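Local coordinates for protein cellulose 1,4-beta-cellobiosidase (Clostridium thermocellum, PDB 3ZQX) that probably binds cellulose, serving as the family 3b carbohydrate-binding module of a cellulosomal cellobiohydrolase, at residues Tyr57-Ile61 / Thr94-Gln98; Lys4-Glu10 / Ile121-Tyr127. The protein carries 1 engineered substitution. All blocks are in the same frame, centred on the assembly; numbering follows the deposited sequence.

Interaction 1 of 2, residues Tyr57-Ile61 / Thr94-Gln98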
ATOM      1  N   TYR A  57       9.535   7.356  -4.006  1.00 11.37           N
ATOM      2  CA  TYR A  57      10.278   8.551  -4.387  1.00 12.68           C
ATOM      3  C   TYR A  57      10.032   9.722  -3.456  1.00 14.12           C
ATOM      4  O   TYR A  57      10.856  10.633  -3.407  1.00 18.60           O
ATOM      5  CB  TYR A  57      10.001   8.943  -5.852  1.00 13.51           C
ATOM      6  CG  TYR A  57      10.555   7.924  -6.818  1.00 11.73           C
ATOM      7  CD1 TYR A  57      11.920   7.727  -6.922  1.00 12.36           C
ATOM      8  CD2 TYR A  57       9.723   7.134  -7.594  1.00 15.48           C
ATOM      9  CE1 TYR A  57      12.444   6.790  -7.776  1.00 12.55           C
ATOM     10  CE2 TYR A  57      10.245   6.183  -8.457  1.00 17.00           C
ATOM     11  CZ  TYR A  57      11.605   6.018  -8.542  1.00 13.28           C
ATOM     12  OH  TYR A  57      12.124   5.064  -9.392  1.00 15.69           O
ATOM     13  N   TYR A  58       8.866   9.784  -2.815  1.00 12.95           N
ATOM     14  CA  TYR A  58       8.661  10.777  -1.776  1.00 13.43           C
ATOM     15  C   TYR A  58       7.612  10.356  -0.772  1.00 11.38           C
ATOM     16  O   TYR A  58       6.575   9.827  -1.156  1.00 12.02           O
ATOM     17  CB  TYR A  58       8.244  12.097  -2.418  1.00 15.09           C
ATOM     18  CG  TYR A  58       7.889  13.140  -1.393  1.00 15.18           C
ATOM     19  CD1 TYR A  58       8.873  13.728  -0.609  1.00 19.78           C
ATOM     20  CD2 TYR A  58       6.570  13.516  -1.186  1.00 16.98           C
ATOM     21  CE1 TYR A  58       8.553  14.677   0.345  1.00 19.03           C
ATOM     22  CE2 TYR A  58       6.242  14.463  -0.238  1.00 18.61           C
ATOM     23  CZ  TYR A  58       7.235  15.033   0.525  1.00 18.40           C
ATOM     24  OH  TYR A  58       6.914  15.978   1.471  1.00 21.51           O
ATOM     25  N   THR A  59       7.860  10.622   0.507  1.00 12.32           N
ATOM     26  CA  THR A  59       6.791  10.697   1.491  1.00 11.13           C
ATOM     27  C   THR A  59       7.210  11.663   2.602  1.00 11.68           C
ATOM     28  O   THR A  59       8.384  11.692   2.961  1.00 12.24           O
ATOM     29  CB  THR A  59       6.434   9.305   2.054  1.00 11.03           C
ATOM     30  OG1 THR A  59       5.362   9.434   2.990  1.00 12.44           O
ATOM     31  CG2 THR A  59       7.614   8.639   2.741  1.00 11.69           C
ATOM     32  N   PRO A  60       6.261  12.411   3.194  1.00 12.01           N
ATOM     33  CA  PRO A  60       6.665  13.326   4.271  1.00 13.51           C
ATOM     34  C   PRO A  60       7.241  12.634   5.510  1.00 14.01           C
ATOM     35  O   PRO A  60       7.971  13.276   6.269  1.00 17.27           O
ATOM     36  CB  PRO A  60       5.358  14.042   4.635  1.00 13.80           C
ATOM     37  CG  PRO A  60       4.529  13.970   3.395  1.00 14.17           C
ATOM     38  CD  PRO A  60       4.866  12.631   2.774  1.00 13.55           C
ATOM     39  N   ILE A  61       6.919  11.365   5.724  1.00 13.60           N
ATOM     40  CA  ILE A  61       7.407  10.655   6.912  1.00 16.17           C
ATOM     41  C   ILE A  61       8.834  10.138   6.710  1.00 15.65           C
ATOM     42  O   ILE A  61       9.440   9.581   7.627  1.00 18.69           O
ATOM     43  CB  ILE A  61       6.456   9.499   7.346  1.00 17.04           C
ATOM     44  CG1 ILE A  61       6.390   8.393   6.286  1.00 14.94           C
ATOM     45  CG2 ILE A  61       5.067  10.040   7.665  1.00 16.94           C
ATOM     46  CD1 ILE A  61       5.656   7.151   6.751  1.00 16.46           C
ATOM     47  N   THR A  94      -0.238  10.570   7.393  1.00 11.39           N
ATOM     48  CA  THR A  94       1.111  10.476   6.871  1.00 11.22           C
ATOM     49  C   THR A  94       1.372  11.498   5.777  1.00 10.96           C
ATOM     50  O   THR A  94       2.506  11.943   5.596  1.00 12.65           O
ATOM     51  CB  THR A  94       1.393   9.076   6.282  1.00 10.53           C
ATOM     52  OG1 THR A  94       0.409   8.750   5.286  1.00 10.13           O
ATOM     53  CG2 THR A  94       1.370   8.023   7.365  1.00 12.80           C
ATOM     54  N   GLY A  95       0.325  11.885   5.057  1.00 10.84           N
ATOM     55  CA  GLY A  95       0.513  12.515   3.766  1.00 11.43           C
ATOM     56  C   GLY A  95       0.876  11.458   2.741  1.00 10.60           C
ATOM     57  O   GLY A  95       0.957  10.265   3.045  1.00 10.31           O
ATOM     58  N   GLU A  96       1.105  11.893   1.511  1.00 11.14           N
ATOM     59  CA  GLU A  96       1.312  10.949   0.430  1.00 10.54           C
ATOM     60  C   GLU A  96       2.469   9.999   0.695  1.00 10.51           C
ATOM     61  O   GLU A  96       3.544  10.405   1.164  1.00 10.62           O
ATOM     62  CB  GLU A  96       1.527  11.685  -0.892  1.00 12.58           C
ATOM     63  CG  GLU A  96       2.793  12.528  -0.938  1.00 13.33           C
ATOM     64  CD  GLU A  96       2.994  13.203  -2.274  1.00 13.55           C
ATOM     65  OE1 GLU A  96       3.066  12.503  -3.299  1.00 13.78           O
ATOM     66  OE2 GLU A  96       3.100  14.449  -2.301  1.00 21.04           O
ATOM     67  N   ILE A  97       2.226   8.722   0.413  1.00  9.70           N
ATOM     68  CA  ILE A  97       3.295   7.748   0.332  1.00  9.52           C
ATOM     69  C   ILE A  97       3.294   7.291  -1.115  1.00  9.07           C
ATOM     70  O   ILE A  97       2.448   6.493  -1.529  1.00  9.72           O
ATOM     71  CB  ILE A  97       3.031   6.543   1.264  1.00 10.45           C
ATOM     72  CG1 ILE A  97       2.807   7.013   2.709  1.00 10.89           C
ATOM     73  CG2 ILE A  97       4.182   5.552   1.175  1.00 11.54           C
ATOM     74  CD1 ILE A  97       2.346   5.906   3.654  1.00 12.24           C
ATOM     75  N   GLN A  98       4.269   7.758  -1.882  1.00  9.56           N
ATOM     76  CA  GLN A  98       4.352   7.337  -3.268  1.00  9.82           C
ATOM     77  C   GLN A  98       4.816   5.896  -3.291  1.00  9.95           C
ATOM     78  O   GLN A  98       5.629   5.480  -2.456  1.00 10.33           O
ATOM     79  CB  GLN A  98       5.316   8.229  -4.038  1.00 11.42           C
ATOM     80  CG  GLN A  98       4.811   9.651  -4.139  1.00 12.44           C
ATOM     81  CD  GLN A  98       5.670  10.550  -4.995  1.00 14.33           C
ATOM     82  OE1 GLN A  98       6.560  10.094  -5.724  1.00 15.80           O
ATOM     83  NE2 GLN A  98       5.398  11.842  -4.924  1.00 14.74           N
TER

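Interaction 2 of 2, residues Lys4-Glu10 / Ile121-Tyr127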
ATOM      1  N   LYS A   4      -7.284   4.710   8.524  1.00  9.73           N
ATOM      2  CA  LYS A   4      -7.805   4.324   7.215  1.00  9.68           C
ATOM      3  C   LYS A   4      -6.772   4.635   6.138  1.00  8.63           C
ATOM      4  O   LYS A   4      -5.808   5.365   6.387  1.00  9.77           O
ATOM      5  CB  LYS A   4      -9.109   5.063   6.899  1.00 10.48           C
ATOM      6  CG  LYS A   4      -8.946   6.570   6.715  1.00 11.22           C
ATOM      7  CD  LYS A   4     -10.272   7.245   6.391  1.00 12.36           C
ATOM      8  CE  LYS A   4     -10.086   8.735   6.168  1.00 13.32           C
ATOM      9  NZ  LYS A   4     -11.371   9.447   5.876  1.00 16.23           N
ATOM     10  N   VAL A   5      -6.984   4.088   4.939  1.00  8.91           N
ATOM     11  CA  VAL A   5      -6.129   4.348   3.791  1.00  8.91           C
ATOM     12  C   VAL A   5      -6.892   5.062   2.708  1.00  8.73           C
ATOM     13  O   VAL A   5      -8.016   4.679   2.374  1.00 10.01           O
ATOM     14  CB  VAL A   5      -5.596   3.035   3.166  1.00 10.26           C
ATOM     15  CG1 VAL A   5      -4.798   3.323   1.897  1.00 11.64           C
ATOM     16  CG2 VAL A   5      -4.763   2.269   4.169  1.00 11.95           C
ATOM     17  N   GLN A   6      -6.250   6.082   2.149  1.00  8.78           N
ATOM     18  CA  GLN A   6      -6.667   6.660   0.881  1.00  9.19           C
ATOM     19  C   GLN A   6      -5.668   6.259  -0.191  1.00  8.45           C
ATOM     20  O   GLN A   6      -4.483   6.038   0.088  1.00  9.73           O
ATOM     21  CB  GLN A   6      -6.726   8.176   0.960  1.00 10.11           C
ATOM     22  CG  GLN A   6      -7.538   8.675   2.119  1.00 11.19           C
ATOM     23  CD  GLN A   6      -7.724  10.163   2.062  1.00 13.43           C
ATOM     24  OE1 GLN A   6      -6.766  10.915   1.862  1.00 13.75           O
ATOM     25  NE2 GLN A   6      -8.968  10.604   2.205  1.00 17.64           N
ATOM     26  N   TYR A   7      -6.156   6.149  -1.423  1.00  8.69           N
ATOM     27  CA  TYR A   7      -5.372   5.689  -2.557  1.00  9.01           C
ATOM     28  C   TYR A   7      -5.666   6.544  -3.766  1.00  8.30           C
ATOM     29  O   TYR A   7      -6.762   7.084  -3.912  1.00  9.47           O
ATOM     30  CB  TYR A   7      -5.772   4.247  -2.866  1.00  9.24           C
ATOM     31  CG  TYR A   7      -5.453   3.660  -4.233  1.00  8.40           C
ATOM     32  CD1 TYR A   7      -4.221   3.087  -4.502  1.00  8.80           C
ATOM     33  CD2 TYR A   7      -6.424   3.601  -5.229  1.00  9.78           C
ATOM     34  CE1 TYR A   7      -3.950   2.501  -5.733  1.00  8.84           C
ATOM     35  CE2 TYR A   7      -6.160   3.022  -6.462  1.00 10.07           C
ATOM     36  CZ  TYR A   7      -4.927   2.460  -6.707  1.00  8.68           C
ATOM     37  OH  TYR A   7      -4.692   1.876  -7.936  1.00  9.35           O
ATOM     38  N   LEU A   8      -4.667   6.650  -4.632  1.00  8.71           N
ATOM     39  CA  LEU A   8      -4.879   7.061  -6.007  1.00  9.72           C
ATOM     40  C   LEU A   8      -3.917   6.281  -6.894  1.00  8.30           C
ATOM     41  O   LEU A   8      -2.858   5.822  -6.450  1.00  9.21           O
ATOM     42  CB  LEU A   8      -4.725   8.574  -6.193  1.00 10.62           C
ATOM     43  CG  LEU A   8      -3.351   9.208  -5.971  1.00  9.79           C
ATOM     44  CD1 LEU A   8      -2.469   9.073  -7.198  1.00 11.95           C
ATOM     45  CD2 LEU A   8      -3.501  10.674  -5.588  1.00 13.25           C
ATOM     46  N   CYS A   9      -4.311   6.125  -8.150  1.00  9.19           N
ATOM     47  CA  CYS A   9      -3.557   5.383  -9.146  1.00  9.67           C
ATOM     48  C   CYS A   9      -2.891   6.354 -10.109  1.00  9.70           C
ATOM     49  O   CYS A   9      -3.533   7.268 -10.613  1.00 11.92           O
ATOM     50  CB  CYS A   9      -4.508   4.482  -9.928  1.00  9.88           C
ATOM     51  SG  CYS A   9      -3.717   3.480 -11.180  1.00 11.14           S
ATOM     52  N   GLU A  10      -1.603   6.150 -10.352  1.00 10.02           N
ATOM     53  CA  GLU A  10      -0.872   6.927 -11.352  0.58 11.22           C
ATOM     54  C   GLU A  10      -0.705   6.152 -12.653  1.00 10.69           C
ATOM     55  O   GLU A  10      -1.084   6.643 -13.715  1.00 13.08           O
ATOM     56  CB  GLU A  10       0.431   7.515 -10.811  0.58 11.54           C
ATOM     57  CG  GLU A  10       0.158   8.633  -9.813  0.58 14.24           C
ATOM     58  CD  GLU A  10       1.385   9.429  -9.431  0.58 15.51           C
ATOM     59  OE1 GLU A  10       2.494   8.858  -9.391  0.58 20.10           O
ATOM     60  OE2 GLU A  10       1.238  10.640  -9.165  0.58 19.79           O
ATOM     61  N   ILE A 121      -9.401   5.755 -10.070  1.00 11.10           N
ATOM     62  CA  ILE A 121      -9.242   6.659  -8.933  1.00 12.13           C
ATOM     63  C   ILE A 121      -7.970   7.460  -9.166  1.00 10.85           C
ATOM     64  O   ILE A 121      -6.856   6.956  -9.003  1.00 12.98           O
ATOM     65  CB  ILE A 121      -9.114   5.858  -7.619  1.00 11.93           C
ATOM     66  CG1 ILE A 121     -10.365   5.001  -7.421  1.00 13.49           C
ATOM     67  CG2 ILE A 121      -8.920   6.799  -6.450  1.00 12.24           C
ATOM     68  CD1 ILE A 121     -10.329   4.110  -6.211  1.00 13.39           C
ATOM     69  N   LYS A 122      -8.151   8.713  -9.579  1.00 12.02           N
ATOM     70  CA  LYS A 122      -7.020   9.592  -9.880  1.00 13.49           C
ATOM     71  C   LYS A 122      -6.726  10.641  -8.828  1.00 11.35           C
ATOM     72  O   LYS A 122      -5.693  11.297  -8.885  1.00 13.44           O
ATOM     73  CB  LYS A 122      -7.206  10.257 -11.246  1.00 17.23           C
ATOM     74  CG  LYS A 122      -7.331   9.274 -12.397  1.00 23.09           C
ATOM     75  CD  LYS A 122      -6.065   8.456 -12.560  1.00 24.78           C
ATOM     76  CE  LYS A 122      -4.884   9.334 -12.947  1.00 24.39           C
ATOM     77  NZ  LYS A 122      -3.654   8.531 -13.194  1.00 27.88           N
ATOM     78  N   ALA A 123      -7.620  10.760  -7.854  1.00 11.41           N
ATOM     79  CA  ALA A 123      -7.475  11.682  -6.734  1.00 11.56           C
ATOM     80  C   ALA A 123      -7.692  10.863  -5.478  1.00 10.77           C
ATOM     81  O   ALA A 123      -8.435   9.876  -5.490  1.00 11.89           O
ATOM     82  CB  ALA A 123      -8.499  12.802  -6.813  1.00 12.39           C
ATOM     83  N   PHE A 124      -7.056  11.260  -4.387  1.00 10.83           N
ATOM     84  CA  PHE A 124      -7.166  10.473  -3.167  1.00 11.14           C
ATOM     85  C   PHE A 124      -8.613  10.240  -2.779  1.00 11.36           C
ATOM     86  O   PHE A 124      -9.416  11.174  -2.720  1.00 12.44           O
ATOM     87  CB  PHE A 124      -6.457  11.155  -2.002  1.00 11.84           C
ATOM     88  CG  PHE A 124      -4.985  10.869  -1.922  1.00 11.30           C
ATOM     89  CD1 PHE A 124      -4.504   9.570  -1.850  1.00 11.22           C
ATOM     90  CD2 PHE A 124      -4.079  11.918  -1.884  1.00 14.04           C
ATOM     91  CE1 PHE A 124      -3.143   9.330  -1.761  1.00 11.74           C
ATOM     92  CE2 PHE A 124      -2.720  11.684  -1.792  1.00 14.86           C
ATOM     93  CZ  PHE A 124      -2.251  10.393  -1.730  1.00 12.63           C
ATOM     94  N   GLN A 125      -8.936   8.984  -2.497  1.00 11.25           N
ATOM     95  CA  GLN A 125     -10.195   8.660  -1.864  1.00 12.20           C
ATOM     96  C   GLN A 125     -10.004   7.512  -0.887  1.00 10.64           C
ATOM     97  O   GLN A 125      -9.124   6.671  -1.059  1.00 10.35           O
ATOM     98  CB  GLN A 125     -11.291   8.365  -2.889  1.00 19.94           C
ATOM     99  CG  GLN A 125     -11.189   7.037  -3.582  1.00 21.42           C
ATOM    100  CD  GLN A 125     -12.292   6.858  -4.609  1.00 25.86           C
ATOM    101  OE1 GLN A 125     -12.505   7.721  -5.462  1.00 26.55           O
ATOM    102  NE2 GLN A 125     -13.011   5.746  -4.522  1.00 27.97           N
ATOM    103  N   ASP A 126     -10.816   7.511   0.162  1.00 10.75           N
ATOM    104  CA  ASP A 126     -10.833   6.397   1.097  1.00 10.35           C
ATOM    105  C   ASP A 126     -11.032   5.138   0.274  1.00 10.16           C
ATOM    106  O   ASP A 126     -11.909   5.081  -0.594  1.00 11.44           O
ATOM    107  CB  ASP A 126     -11.988   6.535   2.084  1.00 12.39           C
ATOM    108  CG  ASP A 126     -11.828   7.713   3.028  1.00 12.45           C
ATOM    109  OD1 ASP A 126     -10.792   8.403   2.995  1.00 13.64           O
ATOM    110  OD2 ASP A 126     -12.762   7.941   3.830  1.00 15.75           O
ATOM    111  N   TYR A 127     -10.204   4.135   0.525  1.00  9.71           N
ATOM    112  CA  TYR A 127     -10.161   2.994  -0.376  1.00 10.19           C
ATOM    113  C   TYR A 127     -10.094   1.693   0.391  1.00  9.53           C
ATOM    114  O   TYR A 127      -9.101   1.413   1.060  1.00 11.14           O
ATOM    115  CB  TYR A 127      -8.941   3.139  -1.276  1.00 10.36           C
ATOM    116  CG  TYR A 127      -8.835   2.159  -2.426  1.00 10.04           C
ATOM    117  CD1 TYR A 127      -9.856   2.029  -3.349  1.00 11.31           C
ATOM    118  CD2 TYR A 127      -7.691   1.388  -2.604  1.00 10.13           C
ATOM    119  CE1 TYR A 127      -9.742   1.161  -4.420  1.00 10.79           C
ATOM    120  CE2 TYR A 127      -7.563   0.520  -3.678  1.00 10.60           C
ATOM    121  CZ  TYR A 127      -8.599   0.409  -4.578  1.00  9.86           C
ATOM    122  OH  TYR A 127      -8.511  -0.438  -5.651  1.00 11.68           O
TER

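Interaction 1 of 2, residues Tyr57-Ile61 / Thr94-Gln98
Tyr-58 and Gln-98 meet where the loop 57-61, which follows strand 52-55, continues antiparallel beside the start of strand 97-103; the two strands are antiparallel partners in one sheet of the beta-sandwich. The backbone N of Gln-98 donates to Tyr-58 O at 3.2 Å. Gln-98 runs its extended side chain alongside Tyr-58. Its CB and CG both lie against Tyr-58 O, each 3.5 Å away, and CD comes level with the backbone N of Tyr-58. At the tip the Gln-98 amide splits: OE1 touches Tyr-57 CB at 3.6 Å, while NE2 lies near Tyr-58 CB and gives a straight bond (169°) to Glu-96 OE1. That carboxylate oxygen is approached from above its plane and also takes a salt bridge from Lys-22. Glu-96 thereby sets its carboxylate at the rim of the Tyr-58 ring, Glu-96 CD 3.8 Å from Tyr-58 CD2, with the two planes 88° apart.

Further along, Thr-59 has OG1 anti to its backbone N (chi1 -179°), which turns the hydroxyl inward to donate to Glu-96 O at 2.8 Å. Pro-60 CD lies 3.0 Å from the same Glu-96 O. Ile-61 CG2 closes the contact against Thr-94, whose OG1 bonds Gly-95 O. Gly-95, with positive phi and psi near 180°, leaves no room for a side chain between Thr-94 O and Pro-60 CG.

One backbone bond and one hydroxyl bond join the segments, alongside the packing of Tyr-58, Pro-60 and Ile-61. Tyr-58 N is buried here with no partner, a small polar cost. Shared between Gln-98 and Lys-22, the Glu-96 carboxylate is probably stabilised as the anion.

Interaction 2 of 2, residues Lys4-Glu10 / Ile121-Tyr127
Tyr-7 and Tyr-127 lie side by side as an offset stack, ring centroids 4.4 Å apart and planes inclined by 15°. Tyr-127 CE2 sits over one face of the Tyr-7 ring, offset toward its rim; Cys-9 N lies over the opposite face and Ile-121 CD1 at the edge. Both side chains leave with CG anti to the backbone N (chi1 161° for Tyr-7), which points the two rings the same way. The Phe-124 ring carries a CH-pi contact, Leu-8 CD2 standing 3.8 Å above its centre, and Tyr-7 N meets its edge in plane.

The backbones pair as antiparallel strands. Tyr-7 and Gln-125 form a hydrogen-bonded pair, Tyr-7 N to Gln-125 O at 3.0 Å and a longer return bond, while Gln-6 and Asp-126 form the next, non-hydrogen-bonded pair. Cys-9 N reaches Ile-121 O at 2.8 Å beyond the regular strand.

Polar side chains close both ends. Asp-126 OD2 takes Lys-4 NZ on its syn side at 2.9 Å, and OD1 accepts Gln-6 NE2 at 3.0 Å, so two residues of strand 3-9 grip one carboxylate. Lys-122, bent twice along its chain, brings NZ to Cys-9 O at 2.9 Å.

In the antiparallel beta-sandwich, strand 125-126 is the neighbour of strand 3-9 on one side, and strand 15-27 pairs with it on the other, Gln-6 OE1 bonding Asn-24. Tyr-7 OH hydrogen-bonds Asp-118 N and Tyr-127 OH hydrogen-bonds Ser-116 O, and Val-5 packs on strands 130-134 and 137-140 of the facing sheet.

Overall arrangement
Both contacts reach the same antiparallel sheet of the beta-sandwich (jelly-roll) fold of CBM3 modules, and interaction 1 is nested in sequence within the loop closed by interaction 2. Strand 15-27 runs between them, pairing with 3-9 and with 97-103. Their centres are about 13 Å apart, and they touch through Glu-96 and Phe-124. Each is partly buried. Interaction 2 is the larger, with regular strand pairing, an aromatic stack that faces inward and more polar side-chain bonds across, its charged groups kept to the margins. Interaction 1 joins a loop to a strand's beginning, with little backbone pairing, and its bond from Gln-98 to Glu-96 lies within one segment.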